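Local atomic coordinates of putative hydrolase (PDB entry 4XUK), a protein that probably hydrolyses organophosphates and lactones as a dizinc enzyme of the metallo-beta-lactamase superfamily. Residues A[129-141]-A[193-205]. The protein carries 2 engineered substitutions. Numbering follows the deposited sequence.
Sequences TVYVSNDEASFWL and NTAGHTPGHFSYE. With ZN (zinc ion), chain D.
E136 OE1 is gripped by two donors of the turn after H197. T198 OG1 gives its proton to E136 OE1 at 2.6 Å, on the syn side and 24° out of the carboxylate plane. G200 N adds a weak bond to E136 OE1 at 2.9 Å. E136 CG is anti to the backbone N (chi1 -178°), and a bend at chi2 brings the carboxylate to T198. E136 OE2 accepts from W140 NE1 at 2.7 Å, from above the carboxylate plane. At the helix start, S133 OG accepts from E136 N as the N-cap. The same hydroxyl donates to G200 O at 2.8 Å, in the carbonyl plane on a lone pair. G200 packs close against this helix turn, its O 3.4 Å from E136 CB. Over one face of the F139 ring lies P199 CG, 3.6 Å from the ring centroid, a CH-pi contact. A water bridges D135 OD2, N193 ND2 and P199 O. H197 NE2 binds zinc at 2.2 Å, with H108, H110 and D218 completing the site. The buried carboxylate thus ties helix 134-141 to the type I turn T198-H201 beside a zinc ligand, and these three donors, one of them weak, would probably stabilise its negative charge.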
loop_
_atom_site.group_PDB
_atom_site.type_symbol
_atom_site.label_atom_id
_atom_site.label_comp_id
_atom_site.label_asym_id
_atom_site.label_seq_id
_atom_site.Cartn_x
_atom_site.Cartn_y
_atom_site.Cartn_z
ATOM N N THR A 129 21.598 18.239 12.977
ATOM C CA THR A 129 22.476 17.435 13.799
ATOM C C THR A 129 21.967 16.000 13.910
ATOM O O THR A 129 20.755 15.727 14.034
ATOM C CB THR A 129 22.836 18.112 15.148
ATOM O OG1 THR A 129 22.796 17.168 16.233
ATOM C CG2 THR A 129 21.941 19.260 15.402
ATOM N N VAL A 130 22.931 15.098 13.809
ATOM C CA VAL A 130 22.695 13.673 13.700
ATOM C C VAL A 130 22.907 13.036 15.069
ATOM O O VAL A 130 23.920 13.315 15.746
ATOM C CB VAL A 130 23.669 13.067 12.666
ATOM C CG1 VAL A 130 23.551 11.559 12.625
ATOM C CG2 VAL A 130 23.423 13.671 11.282
ATOM N N TYR A 131 21.939 12.217 15.481
ATOM C CA TYR A 131 22.000 11.470 16.744
ATOM C C TYR A 131 21.958 9.970 16.508
ATOM O O TYR A 131 21.220 9.484 15.639
ATOM C CB TYR A 131 20.787 11.778 17.616
ATOM C CG TYR A 131 20.746 13.158 18.204
ATOM C CD1 TYR A 131 20.321 14.245 17.453
ATOM C CD2 TYR A 131 21.099 13.366 19.527
ATOM C CE1 TYR A 131 20.273 15.522 18.008
ATOM C CE2 TYR A 131 21.059 14.632 20.089
ATOM C CZ TYR A 131 20.638 15.698 19.327
ATOM O OH TYR A 131 20.600 16.951 19.896
ATOM N N VAL A 132 22.698 9.235 17.329
ATOM C CA VAL A 132 22.625 7.775 17.338
ATOM C C VAL A 132 22.996 7.364 18.769
ATOM O O VAL A 132 23.592 8.164 19.509
ATOM C CB VAL A 132 23.599 7.181 16.292
ATOM C CG1 VAL A 132 25.050 7.399 16.740
ATOM C CG2 VAL A 132 23.297 5.708 16.024
ATOM N N SER A 133 22.638 6.153 19.189
ATOM C CA SER A 133 22.877 5.790 20.584
ATOM C C SER A 133 24.369 5.669 20.909
ATOM O O SER A 133 25.183 5.319 20.046
ATOM C CB SER A 133 22.158 4.496 20.955
ATOM O OG SER A 133 22.926 3.366 20.582
ATOM N N ASN A 134 24.693 5.962 22.146
ATOM C CA ASN A 134 26.012 5.754 22.710
ATOM C C ASN A 134 26.577 4.361 22.444
ATOM O O ASN A 134 27.654 4.211 21.965
ATOM C CB ASN A 134 26.023 6.076 24.219
ATOM C CG ASN A 134 25.024 5.233 25.035
ATOM O OD1 ASN A 134 24.073 4.686 24.534
ATOM N ND2 ASN A 134 25.257 5.163 26.310
ATOM N N ASP A 135 25.769 3.366 22.745
ATOM C CA ASP A 135 26.154 1.969 22.556
ATOM C C ASP A 135 26.453 1.678 21.082
ATOM O O ASP A 135 27.378 0.934 20.761
ATOM C CB ASP A 135 25.045 1.027 23.051
ATOM C CG ASP A 135 24.831 1.098 24.556
ATOM O OD1 ASP A 135 25.679 1.683 25.259
ATOM O OD2 ASP A 135 23.811 0.556 25.037
ATOM N N GLU A 136 25.674 2.278 20.187
ATOM C CA GLU A 136 25.815 2.001 18.760
ATOM C C GLU A 136 27.104 2.594 18.215
ATOM O O GLU A 136 27.853 1.920 17.507
ATOM C CB GLU A 136 24.610 2.543 17.984
ATOM C CG GLU A 136 24.668 2.250 16.487
ATOM C CD GLU A 136 24.381 0.794 16.142
ATOM O OE1 GLU A 136 24.010 0.012 17.044
ATOM O OE2 GLU A 136 24.498 0.431 14.946
ATOM N N ALA A 137 27.366 3.851 18.558
ATOM C CA ALA A 137 28.590 4.520 18.125
ATOM C C ALA A 137 29.809 3.815 18.715
ATOM O O ALA A 137 30.832 3.657 18.041
ATOM C CB ALA A 137 28.566 5.977 18.540
ATOM N N SER A 138 29.703 3.395 19.971
ATOM C CA SER A 138 30.808 2.680 20.613
ATOM C C SER A 138 31.209 1.418 19.856
ATOM O O SER A 138 32.400 1.162 19.650
ATOM C CB SER A 138 30.465 2.334 22.058
ATOM O OG SER A 138 30.494 3.486 22.869
ATOM N N PHE A 139 30.223 0.634 19.431
ATOM C CA PHE A 139 30.510 -0.611 18.728
ATOM C C PHE A 139 31.172 -0.387 17.373
ATOM O O PHE A 139 32.109 -1.101 17.012
ATOM C CB PHE A 139 29.227 -1.426 18.545
ATOM C CG PHE A 139 29.383 -2.610 17.630
ATOM C CD1 PHE A 139 30.010 -3.774 18.076
ATOM C CD2 PHE A 139 28.890 -2.573 16.336
ATOM C CE1 PHE A 139 30.143 -4.873 17.240
ATOM C CE2 PHE A 139 29.023 -3.670 15.489
ATOM C CZ PHE A 139 29.651 -4.825 15.944
ATOM N N TRP A 140 30.682 0.593 16.617
ATOM C CA TRP A 140 31.175 0.810 15.256
ATOM C C TRP A 140 32.430 1.679 15.138
ATOM O O TRP A 140 33.101 1.648 14.101
ATOM C CB TRP A 140 30.080 1.431 14.392
ATOM C CG TRP A 140 28.933 0.509 14.129
ATOM C CD1 TRP A 140 27.680 0.582 14.663
ATOM C CD2 TRP A 140 28.936 -0.626 13.255
ATOM N NE1 TRP A 140 26.902 -0.445 14.176
ATOM C CE2 TRP A 140 27.654 -1.199 13.311
ATOM C CE3 TRP A 140 29.902 -1.217 12.437
ATOM C CZ2 TRP A 140 27.312 -2.331 12.572
ATOM C CZ3 TRP A 140 29.564 -2.346 11.713
ATOM C CH2 TRP A 140 28.284 -2.890 11.785
ATOM N N LEU A 141 32.737 2.468 16.166
ATOM C CA LEU A 141 33.805 3.465 16.051
ATOM C C LEU A 141 35.010 3.200 16.966
ATOM O O LEU A 141 35.925 4.024 17.057
ATOM C CB LEU A 141 33.234 4.875 16.263
ATOM C CG LEU A 141 32.139 5.278 15.262
ATOM C CD1 LEU A 141 31.507 6.644 15.565
ATOM C CD2 LEU A 141 32.679 5.264 13.856
ATOM N N ASN A 193 15.480 1.279 23.825
ATOM C CA ASN A 193 16.499 0.304 23.512
ATOM C C ASN A 193 15.889 -0.942 22.887
ATOM O O ASN A 193 15.047 -1.618 23.490
ATOM C CB ASN A 193 17.326 -0.060 24.743
ATOM C CG ASN A 193 18.484 -0.969 24.398
ATOM O OD1 ASN A 193 18.284 -2.101 23.956
ATOM N ND2 ASN A 193 19.702 -0.477 24.582
ATOM N N THR A 194 16.315 -1.234 21.665
ATOM C CA THR A 194 15.859 -2.429 20.977
ATOM C C THR A 194 17.079 -3.126 20.387
ATOM O O THR A 194 17.116 -3.461 19.210
ATOM C CB THR A 194 14.814 -2.100 19.891
ATOM O OG1 THR A 194 15.337 -1.113 18.989
ATOM C CG2 THR A 194 13.538 -1.572 20.522
ATOM N N ALA A 195 18.086 -3.327 21.228
ATOM C CA ALA A 195 19.336 -3.949 20.812
ATOM C C ALA A 195 19.175 -5.396 20.368
ATOM O O ALA A 195 18.242 -6.083 20.777
ATOM C CB ALA A 195 20.367 -3.869 21.939
ATOM N N GLY A 196 20.115 -5.846 19.541
ATOM C CA GLY A 196 20.156 -7.219 19.078
ATOM C C GLY A 196 20.586 -7.218 17.632
ATOM O O GLY A 196 21.634 -7.765 17.279
ATOM N N HIS A 197 19.766 -6.598 16.787
ATOM C CA HIS A 197 20.122 -6.423 15.387
ATOM C C HIS A 197 21.505 -5.791 15.268
ATOM O O HIS A 197 22.314 -6.212 14.448
ATOM C CB HIS A 197 19.086 -5.557 14.681
ATOM C CG HIS A 197 19.395 -5.304 13.243
ATOM N ND1 HIS A 197 19.409 -6.303 12.292
ATOM C CD2 HIS A 197 19.688 -4.155 12.588
ATOM C CE1 HIS A 197 19.700 -5.774 11.113
ATOM N NE2 HIS A 197 19.873 -4.476 11.269
ATOM N N THR A 198 21.759 -4.774 16.089
ATOM C CA THR A 198 23.109 -4.255 16.302
ATOM C C THR A 198 23.219 -3.984 17.789
ATOM O O THR A 198 22.195 -3.860 18.465
ATOM C CB THR A 198 23.382 -2.933 15.540
ATOM O OG1 THR A 198 22.569 -1.887 16.079
ATOM C CG2 THR A 198 23.130 -3.088 14.035
ATOM N N PRO A 199 24.451 -3.866 18.308
ATOM C CA PRO A 199 24.559 -3.751 19.768
ATOM C C PRO A 199 23.915 -2.493 20.353
ATOM O O PRO A 199 23.593 -2.491 21.544
ATOM C CB PRO A 199 26.072 -3.767 20.006
ATOM C CG PRO A 199 26.625 -4.530 18.834
ATOM C CD PRO A 199 25.760 -4.110 17.672
ATOM N N GLY A 200 23.709 -1.454 19.544
ATOM C CA GLY A 200 23.116 -0.223 20.045
ATOM C C GLY A 200 21.892 0.213 19.258
ATOM O O GLY A 200 21.590 1.409 19.163
ATOM N N HIS A 201 21.176 -0.762 18.702
ATOM C CA HIS A 201 19.972 -0.461 17.936
ATOM C C HIS A 201 18.918 0.123 18.855
ATOM O O HIS A 201 18.633 -0.440 19.913
ATOM C CB HIS A 201 19.437 -1.720 17.244
ATOM C CG HIS A 201 18.334 -1.445 16.270
ATOM N ND1 HIS A 201 17.025 -1.255 16.659
ATOM C CD2 HIS A 201 18.348 -1.317 14.922
ATOM C CE1 HIS A 201 16.279 -1.029 15.590
ATOM N NE2 HIS A 201 17.058 -1.055 14.526
ATOM N N PHE A 202 18.362 1.266 18.462
ATOM C CA PHE A 202 17.287 1.896 19.214
ATOM C C PHE A 202 16.110 2.202 18.301
ATOM O O PHE A 202 16.279 2.441 17.094
ATOM C CB PHE A 202 17.748 3.230 19.815
ATOM C CG PHE A 202 18.306 3.130 21.216
ATOM C CD1 PHE A 202 19.494 2.456 21.462
ATOM C CD2 PHE A 202 17.661 3.753 22.276
ATOM C CE1 PHE A 202 20.024 2.384 22.756
ATOM C CE2 PHE A 202 18.182 3.687 23.566
ATOM C CZ PHE A 202 19.361 2.995 23.804
ATOM N N SER A 203 14.917 2.225 18.881
ATOM C CA SER A 203 13.745 2.705 18.168
ATOM C C SER A 203 13.349 4.039 18.789
ATOM O O SER A 203 13.839 4.384 19.863
ATOM C CB SER A 203 12.601 1.689 18.254
ATOM O OG SER A 203 13.025 0.414 17.803
ATOM N N TYR A 204 12.470 4.786 18.116
ATOM C CA TYR A 204 12.081 6.106 18.583
ATOM C C TYR A 204 10.563 6.226 18.638
ATOM O O TYR A 204 9.874 5.924 17.658
ATOM C CB TYR A 204 12.663 7.182 17.658
ATOM C CG TYR A 204 14.169 7.142 17.574
ATOM C CD1 TYR A 204 14.951 7.626 18.618
ATOM C CD2 TYR A 204 14.812 6.611 16.458
ATOM C CE1 TYR A 204 16.329 7.590 18.554
ATOM C CE2 TYR A 204 16.200 6.573 16.383
ATOM C CZ TYR A 204 16.948 7.056 17.437
ATOM O OH TYR A 204 18.331 7.026 17.380
ATOM N N GLU A 205 10.041 6.654 19.787
ATOM C CA GLU A 205 8.596 6.815 19.948
ATOM C C GLU A 205 8.185 8.288 20.008
ATOM O O GLU A 205 8.757 9.083 20.772
ATOM C CB GLU A 205 8.100 6.073 21.190
ATOM C CG GLU A 205 6.577 6.094 21.335
ATOM C CD GLU A 205 6.095 5.260 22.504
ATOM O OE1 GLU A 205 6.943 4.815 23.307
ATOM O OE2 GLU A 205 4.871 5.053 22.612
HETATM ZN ZN ZN D . 20.226 -2.940 9.790
HETATM O O HOH W 1 20.951 4.077 17.946
HETATM O O HOH W 2 22.193 -1.371 23.946
HETATM O O HOH W 3 21.569 1.330 26.201
#